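Local coordinates for protein induced by osmotic stress (Scheffersomyces stipitis, PDB 5YWN), which binds NADP(+) and probably reduces haloketones asymmetrically, as a Rossmann-fold oxidoreductase of the dihydroflavonol-4-reductase subfamily, at residues Phe6-Thr11 and His79-Val84; Arg34-Gly39 and Tyr52-Val57; Val57-Gly62 and Leu96-Asn101. The protein carries 1 engineered substitution. All blocks are in the same frame, centred on the assembly; numbering follows the deposited sequence.

Contact 1: Phe6-Thr11 and His79-Val84. With NAP (NADP nicotinamide-adenine-dinucleotide phosphate), chain B.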
loop_
_atom_site.group_PDB
_atom_site.type_symbol
_atom_site.label_atom_id
_atom_site.label_comp_id
_atom_site.label_asym_id
_atom_site.label_seq_id
_atom_site.Cartn_x
_atom_site.Cartn_y
_atom_site.Cartn_z
ATOM N N PHE A 6 -5.478 -6.050 14.088
ATOM C CA PHE A 6 -6.297 -6.513 12.989
ATOM C C PHE A 6 -5.844 -5.912 11.652
ATOM O O PHE A 6 -5.647 -4.725 11.563
ATOM C CB PHE A 6 -7.760 -6.228 13.226
ATOM C CG PHE A 6 -8.668 -7.022 12.377
ATOM C CD1 PHE A 6 -8.764 -6.790 11.045
ATOM C CD2 PHE A 6 -9.406 -8.039 12.914
ATOM C CE1 PHE A 6 -9.598 -7.535 10.276
ATOM C CE2 PHE A 6 -10.220 -8.803 12.156
ATOM C CZ PHE A 6 -10.328 -8.550 10.835
ATOM N N VAL A 7 -5.648 -6.747 10.657
ATOM C CA VAL A 7 -5.249 -6.300 9.337
ATOM C C VAL A 7 -6.203 -6.796 8.256
ATOM O O VAL A 7 -6.237 -7.945 7.961
ATOM C CB VAL A 7 -3.820 -6.742 8.990
ATOM C CG1 VAL A 7 -3.425 -6.285 7.615
ATOM C CG2 VAL A 7 -2.807 -6.341 10.028
ATOM N N SER A 8 -6.952 -5.897 7.660
ATOM C CA SER A 8 -7.807 -6.234 6.555
ATOM C C SER A 8 -7.014 -6.551 5.278
ATOM O O SER A 8 -5.981 -6.039 5.092
ATOM C CB SER A 8 -8.851 -5.163 6.313
ATOM O OG SER A 8 -8.333 -4.040 5.730
ATOM N N GLY A 9 -7.546 -7.394 4.431
ATOM C CA GLY A 9 -6.839 -7.821 3.247
ATOM C C GLY A 9 -5.465 -8.413 3.470
ATOM O O GLY A 9 -4.525 -7.978 2.920
ATOM N N ALA A 10 -5.394 -9.401 4.321
ATOM C CA ALA A 10 -4.154 -9.984 4.737
ATOM C C ALA A 10 -3.337 -10.708 3.646
ATOM O O ALA A 10 -2.213 -10.955 3.815
ATOM C CB ALA A 10 -4.378 -10.895 5.899
ATOM N N THR A 11 -3.971 -11.083 2.575
ATOM C CA THR A 11 -3.333 -11.712 1.435
ATOM C C THR A 11 -2.367 -10.843 0.620
ATOM O O THR A 11 -1.553 -11.348 -0.050
ATOM C CB THR A 11 -4.329 -12.368 0.486
ATOM O OG1 THR A 11 -5.250 -11.423 0.042
ATOM C CG2 THR A 11 -5.041 -13.467 1.155
ATOM N N HIS A 79 -6.764 -0.999 8.144
ATOM C CA HIS A 79 -7.568 -1.217 6.975
ATOM C C HIS A 79 -6.775 -0.992 5.686
ATOM O O HIS A 79 -6.560 0.105 5.265
ATOM C CB HIS A 79 -8.783 -0.320 7.018
ATOM C CG HIS A 79 -9.738 -0.536 5.891
ATOM N ND1 HIS A 79 -9.993 -1.766 5.364
ATOM C CD2 HIS A 79 -10.503 0.327 5.199
ATOM C CE1 HIS A 79 -10.876 -1.653 4.403
ATOM N NE2 HIS A 79 -11.205 -0.395 4.288
ATOM N N THR A 80 -6.324 -2.073 5.110
ATOM C CA THR A 80 -5.507 -2.032 3.916
ATOM C C THR A 80 -6.151 -2.568 2.627
ATOM O O THR A 80 -5.740 -2.243 1.573
ATOM C CB THR A 80 -4.164 -2.770 4.123
ATOM O OG1 THR A 80 -4.365 -4.152 4.019
ATOM C CG2 THR A 80 -3.535 -2.477 5.452
ATOM N N ALA A 81 -7.150 -3.397 2.770
ATOM C CA ALA A 81 -7.811 -3.951 1.638
ATOM C C ALA A 81 -8.532 -2.916 0.789
ATOM O O ALA A 81 -9.256 -2.134 1.266
ATOM C CB ALA A 81 -8.757 -5.043 2.060
ATOM N N SER A 82 -8.252 -2.955 -0.492
ATOM C CA SER A 82 -8.875 -2.147 -1.489
ATOM C C SER A 82 -8.731 -2.795 -2.849
ATOM O O SER A 82 -7.765 -3.424 -3.111
ATOM C CB SER A 82 -8.190 -0.798 -1.573
ATOM O OG SER A 82 -9.092 0.215 -1.642
ATOM N N PRO A 83 -9.661 -2.544 -3.747
ATOM C CA PRO A 83 -9.486 -2.974 -5.123
ATOM C C PRO A 83 -8.309 -2.306 -5.771
ATOM O O PRO A 83 -8.008 -1.162 -5.586
ATOM C CB PRO A 83 -10.750 -2.556 -5.796
ATOM C CG PRO A 83 -11.691 -2.227 -4.747
ATOM C CD PRO A 83 -10.918 -1.864 -3.556
ATOM N N VAL A 84 -7.593 -3.118 -6.487
ATOM C CA VAL A 84 -6.507 -2.656 -7.263
ATOM C C VAL A 84 -6.526 -3.179 -8.703
ATOM O O VAL A 84 -5.543 -3.201 -9.318
ATOM C CB VAL A 84 -5.159 -2.904 -6.528
ATOM C CG1 VAL A 84 -5.075 -2.113 -5.232
ATOM C CG2 VAL A 84 -4.997 -4.367 -6.207
HETATM P PA NAP B . -2.753 -5.919 -3.761
HETATM O O1A NAP B . -1.412 -6.591 -3.590
HETATM O O2A NAP B . -3.677 -6.353 -4.873
HETATM O O5B NAP B . -3.554 -6.031 -2.368
HETATM C C5B NAP B . -4.973 -5.900 -2.337
HETATM C C4B NAP B . -5.560 -6.883 -1.331
HETATM O O4B NAP B . -6.847 -6.432 -0.898
HETATM C C3B NAP B . -5.731 -8.267 -1.937
HETATM O O3B NAP B . -4.944 -9.231 -1.231
HETATM C C2B NAP B . -7.206 -8.598 -1.832
HETATM O O2B NAP B . -7.406 -9.778 -1.058
HETATM C C1B NAP B . -7.865 -7.400 -1.166
HETATM N N9A NAP B . -8.895 -6.820 -2.065
HETATM C C8A NAP B . -8.658 -6.236 -3.256
HETATM N N7A NAP B . -9.819 -5.813 -3.821
HETATM C C5A NAP B . -10.823 -6.127 -2.982
HETATM C C6A NAP B . -12.295 -5.965 -2.966
HETATM N N6A NAP B . -12.945 -5.365 -3.992
HETATM N N1A NAP B . -12.968 -6.438 -1.894
HETATM C C2A NAP B . -12.342 -7.039 -0.863
HETATM N N3A NAP B . -11.009 -7.216 -0.818
HETATM C C4A NAP B . -10.209 -6.792 -1.825
HETATM O O3 NAP B . -2.508 -4.333 -3.898
HETATM P PN NAP B . -1.280 -3.627 -3.136
HETATM O O1N NAP B . -0.359 -3.031 -4.173
HETATM O O2N NAP B . -0.736 -4.598 -2.114
HETATM O O5D NAP B . -2.000 -2.421 -2.349
HETATM C C5D NAP B . -2.244 -2.514 -0.947
HETATM C C4D NAP B . -2.980 -1.270 -0.465
HETATM O O4D NAP B . -2.083 -0.156 -0.409
HETATM C C3D NAP B . -4.127 -0.898 -1.392
HETATM O O3D NAP B . -5.381 -0.992 -0.710
HETATM C C2D NAP B . -3.865 0.525 -1.842
HETATM O O2D NAP B . -4.955 1.380 -1.480
HETATM C C1D NAP B . -2.584 0.962 -1.149
HETATM N N1N NAP B . -1.599 1.404 -2.141
HETATM C C2N NAP B . -0.726 0.524 -2.647
HETATM C C3N NAP B . 0.216 0.922 -3.590
HETATM C C7N NAP B . 1.191 -0.070 -4.151
HETATM O O7N NAP B . 1.837 0.223 -5.143
HETATM N N7N NAP B . 1.326 -1.250 -3.547
HETATM C C4N NAP B . 0.245 2.245 -4.006
HETATM C C5N NAP B . -0.670 3.137 -3.467
HETATM C C6N NAP B . -1.590 2.687 -2.528
HETATM P P2B NAP B . -7.442 -11.223 -1.767
HETATM O O1X NAP B . -8.297 -12.059 -0.845
HETATM O O2X NAP B . -8.060 -10.952 -3.116
HETATM O O3X NAP B . -5.991 -11.639 -1.819
HETATM O O HOH W 1 -4.314 -5.496 1.627
#

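Contact 2: Arg34-Gly39 and Tyr52-Val57. With NAP (NADP nicotinamide-adenine-dinucleotide phosphate), chain B.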
loop_
_atom_site.group_PDB
_atom_site.type_symbol
_atom_site.label_atom_id
_atom_site.label_comp_id
_atom_site.label_asym_id
_atom_site.label_seq_id
_atom_site.Cartn_x
_atom_site.Cartn_y
_atom_site.Cartn_z
ATOM N N ARG A 34 -10.634 -13.149 1.983
ATOM C CA ARG A 34 -11.845 -13.424 1.251
ATOM C C ARG A 34 -12.194 -14.897 1.121
ATOM O O ARG A 34 -13.233 -15.209 0.676
ATOM C CB ARG A 34 -11.893 -12.709 -0.103
ATOM C CG ARG A 34 -12.001 -11.207 -0.042
ATOM C CD ARG A 34 -12.518 -10.600 -1.314
ATOM N NE ARG A 34 -11.490 -10.400 -2.293
ATOM C CZ ARG A 34 -11.680 -9.941 -3.514
ATOM N NH1 ARG A 34 -10.658 -9.831 -4.312
ATOM N NH2 ARG A 34 -12.876 -9.620 -3.934
ATOM N N SER A 35 -11.303 -15.778 1.499
ATOM C CA SER A 35 -11.600 -17.181 1.531
ATOM C C SER A 35 -10.882 -17.953 2.629
ATOM O O SER A 35 -9.826 -17.607 3.052
ATOM C CB SER A 35 -11.293 -17.825 0.192
ATOM O OG SER A 35 -9.965 -18.210 0.111
ATOM N N GLU A 36 -11.457 -19.081 2.968
ATOM C CA GLU A 36 -10.894 -19.923 3.960
ATOM C C GLU A 36 -9.501 -20.405 3.579
ATOM O O GLU A 36 -8.638 -20.313 4.340
ATOM C CB GLU A 36 -11.845 -21.090 4.171
ATOM C CG GLU A 36 -11.494 -22.066 5.231
ATOM C CD GLU A 36 -11.208 -21.482 6.584
ATOM O OE1 GLU A 36 -11.953 -20.668 7.078
ATOM O OE2 GLU A 36 -10.219 -21.902 7.181
ATOM N N GLU A 37 -9.317 -20.867 2.366
ATOM C CA GLU A 37 -8.022 -21.371 1.954
ATOM C C GLU A 37 -6.966 -20.305 1.958
ATOM O O GLU A 37 -5.872 -20.557 2.288
ATOM C CB GLU A 37 -8.052 -22.123 0.637
ATOM C CG GLU A 37 -6.707 -22.713 0.256
ATOM C CD GLU A 37 -6.030 -23.577 1.334
ATOM O OE1 GLU A 37 -6.609 -24.560 1.806
ATOM O OE2 GLU A 37 -4.894 -23.318 1.687
ATOM N N LYS A 38 -7.363 -19.106 1.617
ATOM C CA LYS A 38 -6.480 -17.985 1.648
ATOM C C LYS A 38 -5.986 -17.757 3.071
ATOM O O LYS A 38 -4.835 -17.511 3.288
ATOM C CB LYS A 38 -7.147 -16.746 1.065
ATOM C CG LYS A 38 -7.135 -16.629 -0.440
ATOM C CD LYS A 38 -7.947 -15.465 -0.911
ATOM C CE LYS A 38 -8.011 -15.324 -2.399
ATOM N NZ LYS A 38 -8.933 -14.296 -2.900
ATOM N N GLY A 39 -6.879 -17.852 4.027
ATOM C CA GLY A 39 -6.489 -17.752 5.396
ATOM C C GLY A 39 -5.576 -18.859 5.852
ATOM O O GLY A 39 -4.597 -18.629 6.483
ATOM N N TYR A 52 -6.967 -15.643 11.392
ATOM C CA TYR A 52 -7.722 -15.053 10.333
ATOM C C TYR A 52 -9.230 -15.188 10.489
ATOM O O TYR A 52 -9.705 -16.066 11.154
ATOM C CB TYR A 52 -7.287 -15.611 8.978
ATOM C CG TYR A 52 -7.583 -17.070 8.769
ATOM C CD1 TYR A 52 -6.739 -18.032 9.226
ATOM C CD2 TYR A 52 -8.702 -17.466 8.138
ATOM C CE1 TYR A 52 -7.012 -19.344 9.049
ATOM C CE2 TYR A 52 -8.982 -18.764 7.971
ATOM C CZ TYR A 52 -8.125 -19.686 8.423
ATOM O OH TYR A 52 -8.433 -20.948 8.233
ATOM N N GLU A 53 -9.946 -14.284 9.854
ATOM C CA GLU A 53 -11.365 -14.382 9.687
ATOM C C GLU A 53 -11.725 -14.117 8.244
ATOM O O GLU A 53 -11.138 -13.288 7.608
ATOM C CB GLU A 53 -12.130 -13.422 10.591
ATOM C CG GLU A 53 -11.936 -13.631 12.054
ATOM C CD GLU A 53 -12.436 -14.960 12.550
ATOM O OE1 GLU A 53 -13.372 -15.486 11.994
ATOM O OE2 GLU A 53 -11.900 -15.473 13.501
ATOM N N VAL A 54 -12.721 -14.815 7.765
ATOM C CA VAL A 54 -13.161 -14.662 6.423
ATOM C C VAL A 54 -14.223 -13.601 6.309
ATOM O O VAL A 54 -15.263 -13.740 6.835
ATOM C CB VAL A 54 -13.728 -15.967 5.881
ATOM C CG1 VAL A 54 -14.246 -15.804 4.495
ATOM C CG2 VAL A 54 -12.719 -17.063 5.927
ATOM N N VAL A 55 -13.900 -12.551 5.593
ATOM C CA VAL A 55 -14.813 -11.482 5.256
ATOM C C VAL A 55 -14.844 -11.308 3.755
ATOM O O VAL A 55 -14.011 -10.675 3.182
ATOM C CB VAL A 55 -14.409 -10.174 5.933
ATOM C CG1 VAL A 55 -15.359 -9.051 5.622
ATOM C CG2 VAL A 55 -14.214 -10.369 7.414
ATOM N N LYS A 56 -15.808 -11.944 3.139
ATOM C CA LYS A 56 -15.911 -12.031 1.716
ATOM C C LYS A 56 -16.210 -10.738 0.982
ATOM O O LYS A 56 -15.706 -10.549 -0.043
ATOM C CB LYS A 56 -16.844 -13.135 1.309
ATOM C CG LYS A 56 -16.556 -14.483 1.947
ATOM C CD LYS A 56 -17.432 -15.607 1.421
ATOM C CE LYS A 56 -17.517 -15.601 -0.091
ATOM N NZ LYS A 56 -18.275 -16.705 -0.744
ATOM N N VAL A 57 -17.056 -9.886 1.528
ATOM C CA VAL A 57 -17.440 -8.645 0.905
ATOM C C VAL A 57 -17.290 -7.457 1.851
ATOM O O VAL A 57 -17.899 -7.415 2.856
ATOM C CB VAL A 57 -18.892 -8.782 0.392
ATOM C CG1 VAL A 57 -19.360 -7.549 -0.334
ATOM C CG2 VAL A 57 -19.021 -9.995 -0.501
HETATM P PA NAP B . -2.753 -5.919 -3.761
HETATM O O1A NAP B . -1.412 -6.591 -3.590
HETATM O O2A NAP B . -3.677 -6.353 -4.873
HETATM O O5B NAP B . -3.554 -6.031 -2.368
HETATM C C5B NAP B . -4.973 -5.900 -2.337
HETATM C C4B NAP B . -5.560 -6.883 -1.331
HETATM O O4B NAP B . -6.847 -6.432 -0.898
HETATM C C3B NAP B . -5.731 -8.267 -1.937
HETATM O O3B NAP B . -4.944 -9.231 -1.231
HETATM C C2B NAP B . -7.206 -8.598 -1.832
HETATM O O2B NAP B . -7.406 -9.778 -1.058
HETATM C C1B NAP B . -7.865 -7.400 -1.166
HETATM N N9A NAP B . -8.895 -6.820 -2.065
HETATM C C8A NAP B . -8.658 -6.236 -3.256
HETATM N N7A NAP B . -9.819 -5.813 -3.821
HETATM C C5A NAP B . -10.823 -6.127 -2.982
HETATM C C6A NAP B . -12.295 -5.965 -2.966
HETATM N N6A NAP B . -12.945 -5.365 -3.992
HETATM N N1A NAP B . -12.968 -6.438 -1.894
HETATM C C2A NAP B . -12.342 -7.039 -0.863
HETATM N N3A NAP B . -11.009 -7.216 -0.818
HETATM C C4A NAP B . -10.209 -6.792 -1.825
HETATM O O3 NAP B . -2.508 -4.333 -3.898
HETATM P PN NAP B . -1.280 -3.627 -3.136
HETATM O O1N NAP B . -0.359 -3.031 -4.173
HETATM O O2N NAP B . -0.736 -4.598 -2.114
HETATM O O5D NAP B . -2.000 -2.421 -2.349
HETATM C C5D NAP B . -2.244 -2.514 -0.947
HETATM C C4D NAP B . -2.980 -1.270 -0.465
HETATM O O4D NAP B . -2.083 -0.156 -0.409
HETATM C C3D NAP B . -4.127 -0.898 -1.392
HETATM O O3D NAP B . -5.381 -0.992 -0.710
HETATM C C2D NAP B . -3.865 0.525 -1.842
HETATM O O2D NAP B . -4.955 1.380 -1.480
HETATM C C1D NAP B . -2.584 0.962 -1.149
HETATM N N1N NAP B . -1.599 1.404 -2.141
HETATM C C2N NAP B . -0.726 0.524 -2.647
HETATM C C3N NAP B . 0.216 0.922 -3.590
HETATM C C7N NAP B . 1.191 -0.070 -4.151
HETATM O O7N NAP B . 1.837 0.223 -5.143
HETATM N N7N NAP B . 1.326 -1.250 -3.547
HETATM C C4N NAP B . 0.245 2.245 -4.006
HETATM C C5N NAP B . -0.670 3.137 -3.467
HETATM C C6N NAP B . -1.590 2.687 -2.528
HETATM P P2B NAP B . -7.442 -11.223 -1.767
HETATM O O1X NAP B . -8.297 -12.059 -0.845
HETATM O O2X NAP B . -8.060 -10.952 -3.116
HETATM O O3X NAP B . -5.991 -11.639 -1.819
HETATM O O HOH W 2 -15.425 -9.080 -2.262
#

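Contact 3: Val57-Gly62 and Leu96-Asn101. With NAP (NADP nicotinamide-adenine-dinucleotide phosphate), chain B.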
loop_
_atom_site.group_PDB
_atom_site.type_symbol
_atom_site.label_atom_id
_atom_site.label_comp_id
_atom_site.label_asym_id
_atom_site.label_seq_id
_atom_site.Cartn_x
_atom_site.Cartn_y
_atom_site.Cartn_z
ATOM N N VAL A 57 -17.056 -9.886 1.528
ATOM C CA VAL A 57 -17.440 -8.645 0.905
ATOM C C VAL A 57 -17.290 -7.457 1.851
ATOM O O VAL A 57 -17.899 -7.415 2.856
ATOM C CB VAL A 57 -18.892 -8.782 0.392
ATOM C CG1 VAL A 57 -19.360 -7.549 -0.334
ATOM C CG2 VAL A 57 -19.021 -9.995 -0.501
ATOM N N LEU A 58 -16.460 -6.511 1.514
ATOM C CA LEU A 58 -16.332 -5.315 2.289
ATOM C C LEU A 58 -17.546 -4.429 2.290
ATOM O O LEU A 58 -17.873 -3.894 3.264
ATOM C CB LEU A 58 -15.102 -4.516 1.916
ATOM C CG LEU A 58 -13.789 -5.241 1.761
ATOM C CD1 LEU A 58 -12.863 -4.410 0.936
ATOM C CD2 LEU A 58 -13.209 -5.594 3.085
ATOM N N GLU A 59 -18.223 -4.344 1.171
ATOM C CA GLU A 59 -19.210 -3.330 0.924
ATOM C C GLU A 59 -20.615 -3.672 1.457
ATOM O O GLU A 59 -21.560 -3.160 1.005
ATOM C CB GLU A 59 -19.273 -2.959 -0.542
ATOM C CG GLU A 59 -19.560 -4.091 -1.499
ATOM C CD GLU A 59 -18.297 -4.705 -2.051
ATOM O OE1 GLU A 59 -17.302 -4.680 -1.339
ATOM O OE2 GLU A 59 -18.318 -5.241 -3.146
ATOM N N GLN A 60 -20.692 -4.576 2.396
ATOM C CA GLN A 60 -21.923 -4.811 3.083
ATOM C C GLN A 60 -21.888 -4.290 4.514
ATOM O O GLN A 60 -20.960 -4.499 5.207
ATOM C CB GLN A 60 -22.359 -6.275 3.011
ATOM C CG GLN A 60 -21.351 -7.309 3.433
ATOM C CD GLN A 60 -21.928 -8.729 3.556
ATOM O OE1 GLN A 60 -22.250 -9.370 2.570
ATOM N NE2 GLN A 60 -22.044 -9.210 4.792
ATOM N N LYS A 61 -22.950 -3.630 4.917
ATOM C CA LYS A 61 -23.077 -3.099 6.234
ATOM C C LYS A 61 -22.872 -4.208 7.249
ATOM O O LYS A 61 -23.374 -5.283 7.119
ATOM C CB LYS A 61 -24.466 -2.530 6.411
ATOM C CG LYS A 61 -24.725 -1.195 5.702
ATOM C CD LYS A 61 -25.848 -0.376 6.333
ATOM C CE LYS A 61 -26.247 0.803 5.472
ATOM N NZ LYS A 61 -27.120 1.782 6.143
ATOM N N GLY A 62 -22.049 -3.926 8.217
ATOM C CA GLY A 62 -21.667 -4.893 9.214
ATOM C C GLY A 62 -20.805 -6.083 8.815
ATOM O O GLY A 62 -20.745 -7.028 9.507
ATOM N N LEU A 96 -15.030 1.639 -6.999
ATOM C CA LEU A 96 -15.456 2.687 -6.135
ATOM C C LEU A 96 -16.233 2.271 -4.899
ATOM O O LEU A 96 -15.856 2.621 -3.873
ATOM C CB LEU A 96 -16.199 3.735 -6.917
ATOM C CG LEU A 96 -15.409 4.586 -7.899
ATOM C CD1 LEU A 96 -16.331 5.088 -8.955
ATOM C CD2 LEU A 96 -14.689 5.726 -7.245
ATOM N N ILE A 97 -17.268 1.485 -5.036
ATOM C CA ILE A 97 -18.073 1.086 -3.910
ATOM C C ILE A 97 -17.344 0.242 -2.848
ATOM O O ILE A 97 -17.367 0.590 -1.737
ATOM C CB ILE A 97 -19.368 0.423 -4.378
ATOM C CG1 ILE A 97 -20.245 1.434 -5.051
ATOM C CG2 ILE A 97 -20.125 -0.215 -3.254
ATOM C CD1 ILE A 97 -21.367 0.805 -5.790
ATOM N N PRO A 98 -16.600 -0.778 -3.215
ATOM C CA PRO A 98 -15.853 -1.529 -2.214
ATOM C C PRO A 98 -14.868 -0.681 -1.453
ATOM O O PRO A 98 -14.756 -0.907 -0.320
ATOM C CB PRO A 98 -15.125 -2.554 -3.027
ATOM C CG PRO A 98 -15.953 -2.752 -4.184
ATOM C CD PRO A 98 -16.469 -1.403 -4.518
ATOM N N ALA A 99 -14.171 0.230 -2.086
ATOM C CA ALA A 99 -13.333 1.091 -1.345
ATOM C C ALA A 99 -14.093 2.031 -0.413
ATOM O O ALA A 99 -13.799 2.103 0.718
ATOM C CB ALA A 99 -12.486 1.887 -2.292
ATOM N N ILE A 100 -15.046 2.770 -0.947
ATOM C CA ILE A 100 -15.745 3.760 -0.188
ATOM C C ILE A 100 -16.737 3.212 0.854
ATOM O O ILE A 100 -16.657 3.528 1.973
ATOM C CB ILE A 100 -16.480 4.725 -1.131
ATOM C CG1 ILE A 100 -15.511 5.448 -2.052
ATOM C CG2 ILE A 100 -17.290 5.734 -0.358
ATOM C CD1 ILE A 100 -16.196 6.104 -3.193
ATOM N N ASN A 101 -17.659 2.397 0.426
ATOM C CA ASN A 101 -18.545 1.714 1.319
ATOM C C ASN A 101 -17.846 0.740 2.251
ATOM O O ASN A 101 -18.101 0.734 3.392
ATOM C CB ASN A 101 -19.676 1.059 0.570
ATOM C CG ASN A 101 -20.754 2.043 0.175
ATOM O OD1 ASN A 101 -20.614 3.217 0.327
ATOM N ND2 ASN A 101 -21.798 1.550 -0.337
HETATM P PA NAP B . -2.753 -5.919 -3.761
HETATM O O1A NAP B . -1.412 -6.591 -3.590
HETATM O O2A NAP B . -3.677 -6.353 -4.873
HETATM O O5B NAP B . -3.554 -6.031 -2.368
HETATM C C5B NAP B . -4.973 -5.900 -2.337
HETATM C C4B NAP B . -5.560 -6.883 -1.331
HETATM O O4B NAP B . -6.847 -6.432 -0.898
HETATM C C3B NAP B . -5.731 -8.267 -1.937
HETATM O O3B NAP B . -4.944 -9.231 -1.231
HETATM C C2B NAP B . -7.206 -8.598 -1.832
HETATM O O2B NAP B . -7.406 -9.778 -1.058
HETATM C C1B NAP B . -7.865 -7.400 -1.166
HETATM N N9A NAP B . -8.895 -6.820 -2.065
HETATM C C8A NAP B . -8.658 -6.236 -3.256
HETATM N N7A NAP B . -9.819 -5.813 -3.821
HETATM C C5A NAP B . -10.823 -6.127 -2.982
HETATM C C6A NAP B . -12.295 -5.965 -2.966
HETATM N N6A NAP B . -12.945 -5.365 -3.992
HETATM N N1A NAP B . -12.968 -6.438 -1.894
HETATM C C2A NAP B . -12.342 -7.039 -0.863
HETATM N N3A NAP B . -11.009 -7.216 -0.818
HETATM C C4A NAP B . -10.209 -6.792 -1.825
HETATM O O3 NAP B . -2.508 -4.333 -3.898
HETATM P PN NAP B . -1.280 -3.627 -3.136
HETATM O O1N NAP B . -0.359 -3.031 -4.173
HETATM O O2N NAP B . -0.736 -4.598 -2.114
HETATM O O5D NAP B . -2.000 -2.421 -2.349
HETATM C C5D NAP B . -2.244 -2.514 -0.947
HETATM C C4D NAP B . -2.980 -1.270 -0.465
HETATM O O4D NAP B . -2.083 -0.156 -0.409
HETATM C C3D NAP B . -4.127 -0.898 -1.392
HETATM O O3D NAP B . -5.381 -0.992 -0.710
HETATM C C2D NAP B . -3.865 0.525 -1.842
HETATM O O2D NAP B . -4.955 1.380 -1.480
HETATM C C1D NAP B . -2.584 0.962 -1.149
HETATM N N1N NAP B . -1.599 1.404 -2.141
HETATM C C2N NAP B . -0.726 0.524 -2.647
HETATM C C3N NAP B . 0.216 0.922 -3.590
HETATM C C7N NAP B . 1.191 -0.070 -4.151
HETATM O O7N NAP B . 1.837 0.223 -5.143
HETATM N N7N NAP B . 1.326 -1.250 -3.547
HETATM C C4N NAP B . 0.245 2.245 -4.006
HETATM C C5N NAP B . -0.670 3.137 -3.467
HETATM C C6N NAP B . -1.590 2.687 -2.528
HETATM P P2B NAP B . -7.442 -11.223 -1.767
HETATM O O1X NAP B . -8.297 -12.059 -0.845
HETATM O O2X NAP B . -8.060 -10.952 -3.116
HETATM O O3X NAP B . -5.991 -11.639 -1.819
HETATM O O HOH W 3 -22.385 -1.278 -0.621
#

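Contact 1: Phe6-Thr11 and His79-Val84
Ser8 OG is gripped by three groups of His79-Val84. Ser8 OG lies 2.8 Å from His79 ND1, at the imidazole edge, and either atom could be the donor. Thr80 N donates to Ser8 OG at 2.9 Å along a bent path (134°). Ala81 N reaches Ser8 OG at 3.3 Å, longer but nearly straight. A chi1 of 74° sets the hydroxyl between its own backbone N and carbonyl carbon and turns it to this cluster. Thr80 OG1 donates in return to Ser8 O at 2.7 Å, tilted 26° from the carbonyl plane. Gly9 closes the tight side. Gly9 CA is 3.6 Å from Ala81 CB, and a beta carbon here would collide with that methyl. Beyond Gly9 the chains part. A water bridges Gly9 O and Thr80 OG1, and the coenzyme occupies the wider side, where NAP O3D, on the nicotinamide ribose, donates to Thr80 O at 2.6 Å. With an alanine in place of Ser8, His79 ND1 and the amides of Thr80 and Ala81 would probably lose their common partner in a buried spot. The polar cluster thus ties the start of the Rossmann glycine-rich loop to the loop after strand 74-79, two walls of the NADP(+) pocket.

Contact 2: Arg34-Gly39 and Tyr52-Val57
Arg34 passes over the end of the other segment, with its CD 3.4 Å from Lys56 O. The chain bends at chi3 (-84°), which lays the guanidinium over the adenine, and NAP C4A faces it from one side. Arg34 NH1 gives a nearly straight bond of 3.1 Å to NAP O2X. At the guanidinium edge a water links Arg34 NH2 to Lys56 O. Ser35 is the N-cap of helix 36-46, and its OG accepts from Lys38 N. Val54 CG2 packs against this turn, 3.8 Å from Glu36 N. The Glu36 carboxylate comes to the hydroxyl end of Tyr52, its plane turned 50° from the ring, but the oxygens are modelled too close for a sound reading. Lys38 points to the coenzyme instead. The extended chain brings Lys38 NZ to 3.1 Å from NAP O1X, to which it donates. Gly39 makes a CH-pi contact: its CA stands 3.5 Å from the Tyr52 ring centroid, 11° off the normal. A beta carbon on Gly39 would run into that ring. Helix 36-46 and strand 50-54 of this beta-alpha-beta unit so pack side by side. Two basic side chains hold the phosphate on the adenine ribose, consistent with a preference for NADP(H) over NAD(H).

Contact 3: Val57-Gly62 and Leu96-Asn101
Glu59 O takes a 2.6 Å bond from a water, and the same water accepts from Asn101 ND2 at 2.9 Å. This bridge is the polar link between the loop Val57-Gly62 and helix 91-113. The rest is packing. Glu59 carries most of it. Its chi1 of 57° sets CG between the backbone N and the carbonyl carbon, and the chain then bends at chi2 (-94°). The side chain therefore lies alongside Pro98, pointing the same way. Both carboxylate oxygens touch the proline ring: Glu59 OE1 is 3.5 Å from Pro98 CB, and Glu59 OE2 is 3.6 Å from Pro98 CG. Nearer the backbone, Glu59 CB rests 4.0 Å from Ile97 CG2 and meets the CB of Asn101. Pro98 has no N-H to give to the preceding turn, and the helix is kinked there. Leu58 also points to the helix, and its end reaches the coenzyme. Leu58 CD1 stands over one face of the adenine, 3.2 Å from NAP C2A, and comes loosely up to Pro98 O. On that same side of the adenine plane Pro98 CB reaches NAP N6A at 3.7 Å. Phe64 packs behind Leu58. Leu58 from the loop and Pro98 from the helix thus put hydrocarbon on one side of the adenine. The chemistry is divided: these two meet the base, while Glu59 packs on the Pro98 ring by van der Waals contact and the water bridge supplies the polar link between loop and helix.

How the contacts relate
Contacts 2 and 3 border the adenosine end of the NADP(+) site, and contact 1 runs from the 2'-phosphoadenosine to the nicotinamide ribose. Contact 1 meets contact 2 where Thr11 CG2 lies 3.9 Å from Lys38 CB, with centres about 11 Å apart. Contact 1 meets contact 3 through Pro83 CG and Pro98 CB, also 3.9 Å apart, and through Ser82 OG and Ala99 CB at 3.8 Å. Contacts 2 and 3 share Val57 but otherwise do not touch, and their centres are about 15 Å apart. The adenine lies between them: Arg34 is over one face and Leu58 over the other. Away from these contacts, Asn210 and Ile195 also bond the coenzyme.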